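Local coordinates for hemoglobin-like protein (Methylacidiphilum infernorum, PDB 4NK2) that binds heme b and, as a group II truncated hemoglobin, probably serves as an oxygen-binding or oxygen-carrying protein, at residues S126-E131 / I170-T175; F42-V47 / S166-N171; L63-E68 / K146-P151. One frame throughout, in Å; residues are numbered along the deposited sequence.

Interaction 1: S126-E131 / I170-T175. With HEM (protoporphyrin IX containing Fe), chain C.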
loop_
_atom_site.group_PDB
_atom_site.type_symbol
_atom_site.label_atom_id
_atom_site.label_comp_id
_atom_site.label_asym_id
_atom_site.label_seq_id
_atom_site.Cartn_x
_atom_site.Cartn_y
_atom_site.Cartn_z
ATOM N N SER A 126 3.628 9.651 5.908
ATOM C CA SER A 126 2.946 10.356 7.004
ATOM C C SER A 126 1.478 10.687 6.703
ATOM O O SER A 126 0.795 11.304 7.526
ATOM C CB SER A 126 3.690 11.658 7.323
ATOM O OG SER A 126 5.055 11.413 7.621
ATOM N N VAL A 127 1.001 10.304 5.533
ATOM C CA VAL A 127 -0.376 10.565 5.158
ATOM C C VAL A 127 -0.907 9.423 4.318
ATOM O O VAL A 127 -0.214 8.900 3.479
ATOM C CB VAL A 127 -0.527 11.918 4.436
ATOM C CG1 VAL A 127 0.442 12.039 3.323
ATOM C CG2 VAL A 127 -1.923 12.112 3.938
ATOM N N THR A 128 -2.137 9.020 4.565
ATOM C CA THR A 128 -2.681 7.850 3.879
ATOM C C THR A 128 -3.124 8.271 2.481
ATOM O O THR A 128 -4.003 9.115 2.325
ATOM C CB THR A 128 -3.865 7.250 4.658
ATOM O OG1 THR A 128 -3.477 7.098 6.026
ATOM C CG2 THR A 128 -4.252 5.890 4.105
ATOM N N ILE A 129 -2.508 7.691 1.462
ATOM C CA ILE A 129 -2.804 8.111 0.093
ATOM C C ILE A 129 -3.209 6.889 -0.706
ATOM O O ILE A 129 -2.368 6.019 -0.977
ATOM C CB ILE A 129 -1.574 8.763 -0.570
ATOM C CG1 ILE A 129 -1.172 10.041 0.190
ATOM C CG2 ILE A 129 -1.883 9.076 -2.076
ATOM C CD1 ILE A 129 0.212 10.600 -0.173
ATOM N N ASP A 130 -4.475 6.792 -1.078
ATOM C CA ASP A 130 -4.934 5.711 -1.931
ATOM C C ASP A 130 -5.054 6.148 -3.381
ATOM O O ASP A 130 -4.714 7.264 -3.704
ATOM C CB ASP A 130 -6.240 5.104 -1.420
ATOM C CG ASP A 130 -7.391 6.072 -1.435
ATOM O OD1 ASP A 130 -7.308 7.116 -2.083
ATOM O OD2 ASP A 130 -8.400 5.772 -0.793
ATOM N N GLU A 131 -5.536 5.263 -4.245
ATOM C CA GLU A 131 -5.548 5.516 -5.681
ATOM C C GLU A 131 -6.411 6.725 -6.014
ATOM O O GLU A 131 -6.004 7.587 -6.794
ATOM C CB GLU A 131 -6.021 4.278 -6.445
ATOM C CG GLU A 131 -5.205 3.026 -6.152
ATOM C CD GLU A 131 -5.714 2.276 -4.926
ATOM O OE1 GLU A 131 -6.559 2.826 -4.175
ATOM O OE2 GLU A 131 -5.276 1.122 -4.721
ATOM N N ILE A 170 1.557 6.725 -3.664
ATOM C CA ILE A 170 0.416 5.911 -3.229
ATOM C C ILE A 170 0.903 4.877 -2.217
ATOM O O ILE A 170 1.798 4.072 -2.516
ATOM C CB ILE A 170 -0.261 5.160 -4.398
ATOM C CG1 ILE A 170 -0.919 6.150 -5.372
ATOM C CG2 ILE A 170 -1.302 4.177 -3.851
ATOM C CD1 ILE A 170 -1.490 5.483 -6.621
ATOM N N ASN A 171 0.323 4.898 -1.025
ATOM C CA ASN A 171 0.757 3.977 0.027
ATOM C C ASN A 171 -0.379 3.158 0.637
ATOM O O ASN A 171 -0.152 2.309 1.520
ATOM C CB ASN A 171 1.530 4.733 1.110
ATOM C CG ASN A 171 0.723 5.853 1.726
ATOM O OD1 ASN A 171 -0.483 5.703 1.963
ATOM N ND2 ASN A 171 1.378 6.989 1.990
ATOM N N ARG A 172 -1.597 3.397 0.155
ATOM C CA ARG A 172 -2.755 2.594 0.557
ATOM C C ARG A 172 -3.397 2.016 -0.693
ATOM O O ARG A 172 -3.858 2.761 -1.576
ATOM C CB ARG A 172 -3.763 3.450 1.317
ATOM C CG ARG A 172 -5.055 2.704 1.719
ATOM C CD ARG A 172 -4.778 1.594 2.741
ATOM N NE ARG A 172 -5.937 1.277 3.583
ATOM C CZ ARG A 172 -6.801 0.295 3.338
ATOM N NH1 ARG A 172 -6.652 -0.484 2.266
ATOM N NH2 ARG A 172 -7.809 0.086 4.176
ATOM N N ARG A 173 -3.409 0.692 -0.798
ATOM C CA ARG A 173 -4.013 0.050 -1.968
ATOM C C ARG A 173 -5.429 -0.406 -1.621
ATOM O O ARG A 173 -5.679 -0.860 -0.498
ATOM C CB ARG A 173 -3.146 -1.113 -2.447
ATOM C CG ARG A 173 -1.880 -0.658 -3.138
ATOM C CD ARG A 173 -2.235 -0.107 -4.530
ATOM N NE ARG A 173 -2.254 -1.173 -5.531
ATOM C CZ ARG A 173 -2.987 -1.155 -6.641
ATOM N NH1 ARG A 173 -3.801 -0.132 -6.896
ATOM N NH2 ARG A 173 -2.917 -2.170 -7.490
ATOM N N THR A 174 -6.356 -0.251 -2.566
ATOM C CA THR A 174 -7.766 -0.552 -2.304
ATOM C C THR A 174 -8.381 -1.323 -3.456
ATOM O O THR A 174 -9.587 -1.599 -3.440
ATOM C CB THR A 174 -8.615 0.725 -2.103
ATOM O OG1 THR A 174 -8.656 1.466 -3.335
ATOM C CG2 THR A 174 -8.043 1.591 -0.989
ATOM N N THR A 175 -7.553 -1.638 -4.456
ATOM C CA THR A 175 -7.972 -2.421 -5.620
ATOM C C THR A 175 -6.796 -3.220 -6.175
ATOM O O THR A 175 -5.635 -2.856 -5.946
ATOM C CB THR A 175 -8.524 -1.527 -6.766
ATOM O OG1 THR A 175 -8.622 -2.305 -7.969
ATOM C CG2 THR A 175 -7.578 -0.341 -7.052
HETATM C CHA HEM C . 3.617 17.088 1.642
HETATM C CHB HEM C . -0.529 15.154 0.074
HETATM C CHC HEM C . 1.687 13.848 -4.071
HETATM C CHD HEM C . 4.961 17.309 -3.037
HETATM C C1A HEM C . 2.331 16.608 1.643
HETATM C C2A HEM C . 1.422 16.530 2.784
HETATM C C3A HEM C . 0.273 15.990 2.325
HETATM C C4A HEM C . 0.423 15.709 0.904
HETATM C CMA HEM C . -1.023 15.705 3.116
HETATM C CAA HEM C . 1.746 16.981 4.239
HETATM C CBA HEM C . 2.202 15.729 5.016
HETATM C CGA HEM C . 2.614 15.947 6.469
HETATM O O1A HEM C . 2.193 15.141 7.347
HETATM O O2A HEM C . 3.372 16.904 6.787
HETATM C C1B HEM C . -0.297 14.534 -1.144
HETATM C C2B HEM C . -1.185 13.626 -1.852
HETATM C C3B HEM C . -0.576 13.264 -2.996
HETATM C C4B HEM C . 0.723 13.926 -3.069
HETATM C CMB HEM C . -2.587 13.167 -1.401
HETATM C CAB HEM C . -1.180 12.304 -4.039
HETATM C CBB HEM C . -0.392 11.767 -4.978
HETATM C C1C HEM C . 2.759 14.713 -4.195
HETATM C C2C HEM C . 3.657 14.864 -5.332
HETATM C C3C HEM C . 4.562 15.816 -5.029
HETATM C C4C HEM C . 4.268 16.316 -3.700
HETATM C CMC HEM C . 3.590 14.046 -6.640
HETATM C CAC HEM C . 5.716 16.353 -5.909
HETATM C CBC HEM C . 5.720 16.186 -7.239
HETATM C C1D HEM C . 5.010 17.490 -1.674
HETATM C C2D HEM C . 6.065 18.156 -0.925
HETATM C C3D HEM C . 5.625 18.089 0.529
HETATM C C4D HEM C . 4.363 17.384 0.525
HETATM C CMD HEM C . 7.359 18.823 -1.454
HETATM C CAD HEM C . 6.399 18.630 1.752
HETATM C CBD HEM C . 7.434 17.566 2.128
HETATM C CGD HEM C . 8.198 18.082 3.327
HETATM O O1D HEM C . 7.611 18.116 4.435
HETATM O O2D HEM C . 9.386 18.469 3.167
HETATM N NA HEM C . 1.690 16.106 0.528
HETATM N NB HEM C . 0.841 14.685 -1.924
HETATM N NC HEM C . 3.172 15.624 -3.233
HETATM N ND HEM C . 4.038 17.056 -0.787
HETATM FE FE HEM C . 2.481 15.786 -1.347
#

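Interaction 2: F42-V47 / S166-N171. With HEM (protoporphyrin IX containing Fe), chain C.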
loop_
_atom_site.group_PDB
_atom_site.type_symbol
_atom_site.label_atom_id
_atom_site.label_comp_id
_atom_site.label_asym_id
_atom_site.label_seq_id
_atom_site.Cartn_x
_atom_site.Cartn_y
_atom_site.Cartn_z
ATOM N N PHE A 42 1.933 -3.473 -8.425
ATOM C CA PHE A 42 1.975 -2.526 -9.546
ATOM C C PHE A 42 3.362 -1.903 -9.648
ATOM O O PHE A 42 4.031 -1.687 -8.628
ATOM C CB PHE A 42 0.907 -1.433 -9.394
ATOM C CG PHE A 42 1.135 -0.509 -8.223
ATOM C CD1 PHE A 42 1.529 0.807 -8.430
ATOM C CD2 PHE A 42 0.954 -0.952 -6.917
ATOM C CE1 PHE A 42 1.739 1.670 -7.361
ATOM C CE2 PHE A 42 1.158 -0.100 -5.837
ATOM C CZ PHE A 42 1.553 1.216 -6.056
ATOM N N VAL A 43 3.787 -1.617 -10.878
ATOM C CA VAL A 43 5.090 -1.005 -11.140
ATOM C C VAL A 43 5.045 0.519 -10.958
ATOM O O VAL A 43 4.050 1.160 -11.305
ATOM C CB VAL A 43 5.552 -1.301 -12.586
ATOM C CG1 VAL A 43 6.966 -0.784 -12.824
ATOM C CG2 VAL A 43 5.494 -2.791 -12.865
ATOM N N PHE A 44 6.109 1.098 -10.407
ATOM C CA PHE A 44 6.282 2.545 -10.470
ATOM C C PHE A 44 6.848 2.868 -11.849
ATOM O O PHE A 44 8.034 2.638 -12.100
ATOM C CB PHE A 44 7.251 3.031 -9.386
ATOM C CG PHE A 44 6.750 2.824 -7.975
ATOM C CD1 PHE A 44 5.405 2.581 -7.728
ATOM C CD2 PHE A 44 7.624 2.893 -6.898
ATOM C CE1 PHE A 44 4.942 2.396 -6.418
ATOM C CE2 PHE A 44 7.172 2.702 -5.598
ATOM C CZ PHE A 44 5.828 2.460 -5.365
ATOM N N PRO A 45 6.014 3.406 -12.751
ATOM C CA PRO A 45 6.536 3.655 -14.103
ATOM C C PRO A 45 7.650 4.706 -14.117
ATOM O O PRO A 45 7.824 5.451 -13.146
ATOM C CB PRO A 45 5.308 4.163 -14.869
ATOM C CG PRO A 45 4.373 4.662 -13.825
ATOM C CD PRO A 45 4.592 3.779 -12.628
ATOM N N GLU A 46 8.395 4.777 -15.203
ATOM C CA GLU A 46 9.445 5.771 -15.352
ATOM C C GLU A 46 8.941 7.176 -15.067
ATOM O O GLU A 46 7.851 7.527 -15.463
ATOM C CB GLU A 46 10.007 5.715 -16.767
ATOM C CG GLU A 46 11.209 6.570 -16.982
ATOM C CD GLU A 46 11.559 6.729 -18.435
ATOM O OE1 GLU A 46 10.753 6.355 -19.293
ATOM O OE2 GLU A 46 12.645 7.233 -18.727
ATOM N N VAL A 47 9.754 7.976 -14.389
ATOM C CA VAL A 47 9.432 9.384 -14.121
ATOM C C VAL A 47 10.432 10.331 -14.802
ATOM O O VAL A 47 11.643 10.282 -14.530
ATOM C CB VAL A 47 9.421 9.710 -12.630
ATOM C CG1 VAL A 47 9.156 11.200 -12.424
ATOM C CG2 VAL A 47 8.366 8.891 -11.909
ATOM N N SER A 166 3.525 11.044 -9.101
ATOM C CA SER A 166 2.471 10.885 -8.099
ATOM C C SER A 166 2.150 9.413 -7.841
ATOM O O SER A 166 1.675 9.050 -6.759
ATOM C CB SER A 166 1.203 11.650 -8.502
ATOM O OG SER A 166 0.693 11.238 -9.770
ATOM N N ILE A 167 2.404 8.549 -8.814
ATOM C CA ILE A 167 2.109 7.129 -8.584
ATOM C C ILE A 167 2.906 6.568 -7.394
ATOM O O ILE A 167 2.412 5.708 -6.658
ATOM C CB ILE A 167 2.384 6.288 -9.833
ATOM C CG1 ILE A 167 1.443 6.722 -10.969
ATOM C CG2 ILE A 167 2.176 4.828 -9.528
ATOM C CD1 ILE A 167 1.740 6.033 -12.297
ATOM N N ARG A 168 4.137 7.044 -7.219
ATOM C CA ARG A 168 5.011 6.549 -6.156
ATOM C C ARG A 168 4.651 7.073 -4.783
ATOM O O ARG A 168 5.244 6.655 -3.784
ATOM C CB ARG A 168 6.455 6.930 -6.455
ATOM C CG ARG A 168 6.819 6.699 -7.892
ATOM C CD ARG A 168 8.313 6.748 -8.106
ATOM N NE ARG A 168 8.627 6.246 -9.438
ATOM C CZ ARG A 168 9.799 5.730 -9.786
ATOM N NH1 ARG A 168 10.776 5.646 -8.893
ATOM N NH2 ARG A 168 9.980 5.293 -11.022
ATOM N N MET A 169 3.697 7.995 -4.708
ATOM C CA MET A 169 3.257 8.456 -3.385
ATOM C C MET A 169 2.170 7.545 -2.809
ATOM O O MET A 169 1.878 7.596 -1.608
ATOM C CB MET A 169 2.739 9.885 -3.469
ATOM C CG MET A 169 3.724 10.846 -4.147
ATOM S SD MET A 169 5.352 10.738 -3.372
ATOM C CE MET A 169 6.270 11.008 -4.882
ATOM N N ILE A 170 1.557 6.725 -3.664
ATOM C CA ILE A 170 0.416 5.911 -3.229
ATOM C C ILE A 170 0.903 4.877 -2.217
ATOM O O ILE A 170 1.798 4.072 -2.516
ATOM C CB ILE A 170 -0.261 5.160 -4.398
ATOM C CG1 ILE A 170 -0.919 6.150 -5.372
ATOM C CG2 ILE A 170 -1.302 4.177 -3.851
ATOM C CD1 ILE A 170 -1.490 5.483 -6.621
ATOM N N ASN A 171 0.323 4.898 -1.025
ATOM C CA ASN A 171 0.757 3.977 0.027
ATOM C C ASN A 171 -0.379 3.158 0.637
ATOM O O ASN A 171 -0.152 2.309 1.520
ATOM C CB ASN A 171 1.530 4.733 1.110
ATOM C CG ASN A 171 0.723 5.853 1.726
ATOM O OD1 ASN A 171 -0.483 5.703 1.963
ATOM N ND2 ASN A 171 1.378 6.989 1.990
HETATM C CHA HEM C . 3.617 17.088 1.642
HETATM C CHB HEM C . -0.529 15.154 0.074
HETATM C CHC HEM C . 1.687 13.848 -4.071
HETATM C CHD HEM C . 4.961 17.309 -3.037
HETATM C C1A HEM C . 2.331 16.608 1.643
HETATM C C2A HEM C . 1.422 16.530 2.784
HETATM C C3A HEM C . 0.273 15.990 2.325
HETATM C C4A HEM C . 0.423 15.709 0.904
HETATM C CMA HEM C . -1.023 15.705 3.116
HETATM C CAA HEM C . 1.746 16.981 4.239
HETATM C CBA HEM C . 2.202 15.729 5.016
HETATM C CGA HEM C . 2.614 15.947 6.469
HETATM O O1A HEM C . 2.193 15.141 7.347
HETATM O O2A HEM C . 3.372 16.904 6.787
HETATM C C1B HEM C . -0.297 14.534 -1.144
HETATM C C2B HEM C . -1.185 13.626 -1.852
HETATM C C3B HEM C . -0.576 13.264 -2.996
HETATM C C4B HEM C . 0.723 13.926 -3.069
HETATM C CMB HEM C . -2.587 13.167 -1.401
HETATM C CAB HEM C . -1.180 12.304 -4.039
HETATM C CBB HEM C . -0.392 11.767 -4.978
HETATM C C1C HEM C . 2.759 14.713 -4.195
HETATM C C2C HEM C . 3.657 14.864 -5.332
HETATM C C3C HEM C . 4.562 15.816 -5.029
HETATM C C4C HEM C . 4.268 16.316 -3.700
HETATM C CMC HEM C . 3.590 14.046 -6.640
HETATM C CAC HEM C . 5.716 16.353 -5.909
HETATM C CBC HEM C . 5.720 16.186 -7.239
HETATM C C1D HEM C . 5.010 17.490 -1.674
HETATM C C2D HEM C . 6.065 18.156 -0.925
HETATM C C3D HEM C . 5.625 18.089 0.529
HETATM C C4D HEM C . 4.363 17.384 0.525
HETATM C CMD HEM C . 7.359 18.823 -1.454
HETATM C CAD HEM C . 6.399 18.630 1.752
HETATM C CBD HEM C . 7.434 17.566 2.128
HETATM C CGD HEM C . 8.198 18.082 3.327
HETATM O O1D HEM C . 7.611 18.116 4.435
HETATM O O2D HEM C . 9.386 18.469 3.167
HETATM N NA HEM C . 1.690 16.106 0.528
HETATM N NB HEM C . 0.841 14.685 -1.924
HETATM N NC HEM C . 3.172 15.624 -3.233
HETATM N ND HEM C . 4.038 17.056 -0.787
HETATM FE FE HEM C . 2.481 15.786 -1.347
HETATM O O HOH W 1 6.231 6.399 -10.989
#

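Interaction 3: L63-E68 / K146-P151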
loop_
_atom_site.group_PDB
_atom_site.type_symbol
_atom_site.label_atom_id
_atom_site.label_comp_id
_atom_site.label_asym_id
_atom_site.label_seq_id
_atom_site.Cartn_x
_atom_site.Cartn_y
_atom_site.Cartn_z
ATOM N N LEU A 63 5.392 29.731 -10.726
ATOM C CA LEU A 63 5.447 28.401 -10.116
ATOM C C LEU A 63 4.939 28.444 -8.683
ATOM O O LEU A 63 4.270 27.510 -8.222
ATOM C CB LEU A 63 6.865 27.822 -10.192
ATOM C CG LEU A 63 7.325 27.481 -11.619
ATOM C CD1 LEU A 63 8.808 27.153 -11.663
ATOM C CD2 LEU A 63 6.510 26.307 -12.149
ATOM N N ARG A 64 5.228 29.516 -7.957
ATOM C CA ARG A 64 4.742 29.563 -6.577
ATOM C C ARG A 64 3.224 29.776 -6.563
ATOM O O ARG A 64 2.512 29.245 -5.703
ATOM C CB ARG A 64 5.476 30.639 -5.756
ATOM C CG ARG A 64 6.993 30.424 -5.664
ATOM C CD ARG A 64 7.649 31.318 -4.615
ATOM N NE ARG A 64 9.051 30.945 -4.441
ATOM C CZ ARG A 64 9.472 29.999 -3.604
ATOM N NH1 ARG A 64 8.601 29.332 -2.851
ATOM N NH2 ARG A 64 10.764 29.706 -3.525
ATOM N N LYS A 65 2.720 30.530 -7.536
ATOM C CA LYS A 65 1.284 30.782 -7.605
ATOM C C LYS A 65 0.546 29.516 -8.001
ATOM O O LYS A 65 -0.540 29.227 -7.480
ATOM C CB LYS A 65 0.969 31.896 -8.600
ATOM C CG LYS A 65 -0.521 32.200 -8.712
ATOM C CD LYS A 65 -0.788 33.275 -9.798
ATOM C CE LYS A 65 -2.282 33.511 -9.935
ATOM N NZ LYS A 65 -2.590 34.702 -10.767
ATOM N N LEU A 66 1.141 28.754 -8.918
ATOM C CA LEU A 66 0.583 27.469 -9.342
ATOM C C LEU A 66 0.385 26.577 -8.128
ATOM O O LEU A 66 -0.665 25.954 -7.954
ATOM C CB LEU A 66 1.543 26.788 -10.321
ATOM C CG LEU A 66 1.325 25.300 -10.598
ATOM C CD1 LEU A 66 -0.064 25.036 -11.213
ATOM C CD2 LEU A 66 2.437 24.738 -11.502
ATOM N N VAL A 67 1.414 26.498 -7.294
ATOM C CA VAL A 67 1.349 25.623 -6.122
ATOM C C VAL A 67 0.300 26.151 -5.156
ATOM O O VAL A 67 -0.511 25.389 -4.612
ATOM C CB VAL A 67 2.711 25.534 -5.442
ATOM C CG1 VAL A 67 2.600 24.808 -4.092
ATOM C CG2 VAL A 67 3.697 24.801 -6.369
ATOM N N GLU A 68 0.302 27.463 -4.952
ATOM C CA GLU A 68 -0.705 28.094 -4.100
ATOM C C GLU A 68 -2.107 27.756 -4.595
ATOM O O GLU A 68 -2.954 27.326 -3.825
ATOM C CB GLU A 68 -0.494 29.613 -4.070
ATOM C CG GLU A 68 -1.652 30.413 -3.483
ATOM C CD GLU A 68 -1.890 30.143 -2.008
ATOM O OE1 GLU A 68 -0.908 29.955 -1.253
ATOM O OE2 GLU A 68 -3.073 30.141 -1.595
ATOM N N LYS A 146 -4.377 25.246 -15.621
ATOM C CA LYS A 146 -5.180 26.080 -16.523
ATOM C C LYS A 146 -5.491 27.436 -15.883
ATOM O O LYS A 146 -5.391 28.489 -16.548
ATOM C CB LYS A 146 -6.491 25.368 -16.904
ATOM C CG LYS A 146 -7.431 26.267 -17.711
ATOM C CD LYS A 146 -8.504 25.481 -18.448
ATOM C CE LYS A 146 -9.095 26.356 -19.559
ATOM N NZ LYS A 146 -10.114 25.655 -20.386
ATOM N N ASP A 147 -5.866 27.405 -14.611
ATOM C CA ASP A 147 -6.262 28.589 -13.874
ATOM C C ASP A 147 -5.191 29.676 -13.895
ATOM O O ASP A 147 -5.506 30.843 -13.935
ATOM C CB ASP A 147 -6.595 28.245 -12.415
ATOM O OD1 ASP A 147 -7.946 26.680 -11.220
ATOM O OD2 ASP A 147 -8.746 27.427 -13.123
ATOM N N VAL A 148 -3.931 29.282 -13.844
ATOM C CA VAL A 148 -2.832 30.239 -13.760
ATOM C C VAL A 148 -2.166 30.461 -15.123
ATOM O O VAL A 148 -1.152 31.155 -15.219
ATOM C CB VAL A 148 -1.747 29.804 -12.738
ATOM C CG1 VAL A 148 -2.369 29.504 -11.378
ATOM C CG2 VAL A 148 -0.986 28.579 -13.251
ATOM N N HIS A 149 -2.730 29.866 -16.166
ATOM C CA HIS A 149 -2.206 30.039 -17.522
ATOM C C HIS A 149 -0.739 29.623 -17.625
ATOM O O HIS A 149 0.101 30.344 -18.191
ATOM C CB HIS A 149 -2.404 31.494 -17.991
ATOM C CG HIS A 149 -3.743 32.058 -17.624
ATOM N ND1 HIS A 149 -4.927 31.427 -17.949
ATOM C CD2 HIS A 149 -4.086 33.173 -16.935
ATOM C CE1 HIS A 149 -5.943 32.132 -17.477
ATOM N NE2 HIS A 149 -5.459 33.204 -16.870
ATOM N N PHE A 150 -0.433 28.450 -17.075
ATOM C CA PHE A 150 0.894 27.872 -17.218
ATOM C C PHE A 150 1.254 27.854 -18.704
ATOM O O PHE A 150 0.436 27.477 -19.543
ATOM C CB PHE A 150 0.901 26.454 -16.656
ATOM C CG PHE A 150 2.259 25.967 -16.272
ATOM C CD1 PHE A 150 2.842 26.387 -15.077
ATOM C CD2 PHE A 150 2.951 25.074 -17.089
ATOM C CE1 PHE A 150 4.096 25.932 -14.706
ATOM C CE2 PHE A 150 4.205 24.606 -16.725
ATOM C CZ PHE A 150 4.784 25.034 -15.530
ATOM N N PRO A 151 2.486 28.264 -19.034
ATOM C CA PRO A 151 2.881 28.446 -20.440
ATOM C C PRO A 151 2.683 27.168 -21.258
ATOM O O PRO A 151 3.106 26.079 -20.847
ATOM C CB PRO A 151 4.368 28.801 -20.345
ATOM C CG PRO A 151 4.548 29.342 -18.934
ATOM C CD PRO A 151 3.581 28.564 -18.092
HETATM O O HOH W 2 -1.384 33.963 -13.430
HETATM O O HOH W 3 -4.907 33.530 -12.393
#

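Interaction 1: S126-E131 / I170-T175
A hydrogen-bonded loop-loop contact on the proximal side of the heme joins Val127 and Ile129, in the loop before helix 131-147, and Glu131, which opens that helix, to Asn171-Thr174 beyond helix 155-165. The Asn171 amide spans the Val127-Ile129 backbone: its ND2 bond to Val127 O (2.9 Å) lies nearly in the amide plane, and the one from Ile129 N to OD1 is almost straight (2.9 Å, 176° at the hydrogen), though tilted from the carbonyl plane. With CG lodged between its own backbone N and carbonyl carbon (chi1 57°), the amide is turned onto that run and held by two bonds. Ile129 O answers by accepting both Asn171 N and Arg172 N.

Glu131 holds the other end, its chain bending at chi2 (86°) to bring the carboxylate beside Arg173 and Thr174. OE2 takes Thr174 N on its syn lone pair (2.8 Å) and forms a salt bridge with Arg173 NH1 on its anti lone pair (2.9 Å). OE1 receives Thr174 OG1 at 2.6 Å from above the carboxylate plane. Three donors thus grip the buried acid, which would probably favour its ionised form. Arg173 also pairs through NE with Asp41 and through NH2 with Glu177 O. Asp130 N-caps the helix, OD1 accepting Ala133 N. Arg172 O is buried without a hydrogen-bond donor; the CA-H of Asp130 approaches it (CA to O 3.2 Å). Arg172 itself reaches Phe125 O of the second subunit.

Facing the heme, Ile129 CD1 lies 3.7 Å from C2B of the porphyrin, and its side chain sits close to that of the axial ligand His124. Such a loop, linking the helix of the proximal histidine to the next long helix, is the FG corner of a globin.

Interaction 2: F42-V47 / S166-N171
Phe44 offers one ring face to Arg168, whose CA stands 4.1 Å from the ring centroid, almost on the ring normal, in a CH-pi contact; the arginine CG also lies over this face. The edge of the Phe44 ring meets Phe42 CE1. The guanidinium of Arg168 in turn has Phe44 CB over one of its faces, the planes of the Phe44 ring and the guanidinium being 35° apart, while Pro45 O approaches at its edge. Phe42 presents the edge of its own ring to Ile167, with CE1 and the isoleucine CG2 3.9 Å apart.

Arg168 runs straight from CG to NE (chi2 -166°, chi3 168°) and so passes across the face of the Phe44 ring to reach the backbone beyond it. There NH2 donates to Pro45 O at 3.0 Å, in the guanidinium plane and nearly linear at the hydrogen, although the donor sits above the carbonyl plane. A water in the guanidinium plane, on the same edge, bridges to the same carbonyl, donating to Pro45 O (2.8 Å) and accepting from Arg168 NE (2.9 Å). Val47 CG2 packs on NE at 3.6 Å. Next to it, Ile167 CD1 presses on Pro45 CG at 3.3 Å, tighter than ordinary van der Waals contact, the two side chains meeting at about a right angle.

The 3-10 turn 166-169 thus sits between two tasks: Met169 and Ser166 turn to the heme, with Met169 CG 3.6 Å from the methine CHC, while Ile167 and Arg168 hold the strand. Arg168 NH2 also bonds Glu37 O of the second subunit, whose strand continues the sheet by antiparallel pairing with Phe44 and Val47. A cation spread over two carbonyls of two chains, with Phe44 CB packed on its face, would probably tie the strand and the dimer interface to the heme-lining turn.

Interaction 3: L63-E68 / K146-P151
Phe150 aims the CE1 corner of its ring at Leu63 and Leu66, two residues one helical turn apart on helix 53-75, so that the ring bridges successive turns. Leu63 CD2 meets it at the edge, in the ring plane, 3.5 Å from CE1. Leu66 CD2 approaches the same CE1 at 3.8 Å from an oblique direction. With CG anti to the backbone N (chi1 -158°), Phe150 swings its ring back from the loop toward the helix. Pro151 CD covers one face of the ring, and outside the segments Phe158 and Leu145 pack against it. An alanine here would remove the ring and is likely to leave the CD2 methyls of both leucines without the ring they pack on, opening a gap between helix 53-75 and the turn after helix 131-147.

Val148 packs beside it on Leu66. The two side chains meet at about a right angle, CG2 lying 4.2 Å from the leucine CD1 and CG1 4.1 Å from the leucine CA. Polar linkage comes by way of water: Lys65, its side chain fully extended, donates from NZ to two waters, one of which donates to Asp147 O and the other, weakly, to Val148 O. Lys65 is exposed, whereas Leu66 and Phe150 are buried.

A Schellman motif, with positive phi at His149, ends helix 131-147 and turns the chain toward helix 155-165. Hydrophobic packing of the corner between helices 131-147 and 155-165 on helix 53-75 is part of the core of the truncated, two-over-two globin fold.

From the N terminus, strand 35-48 first supplies 42-47 for interaction 2, and helix 53-75 then supplies 63-68 for interaction 3. Past helix 120-124 the FG loop opens interaction 1 at 126-131. The chain closes interaction 3 at 146-151, interaction 2 at 166-171 and interaction 1 at 170-175. Interaction 3 is therefore enclosed within interaction 2, whereas interactions 1 and 3 cross. Interactions 1 and 2 share Ile170 and Asn171, and tie the loop before helix 131-147 and strand 35-48, respectively, to the chain after helix 155-165, beside the heme and the second subunit. Interaction 3, on the opposite side of the chain centre, joins helix 53-75 to the end of helix 131-147.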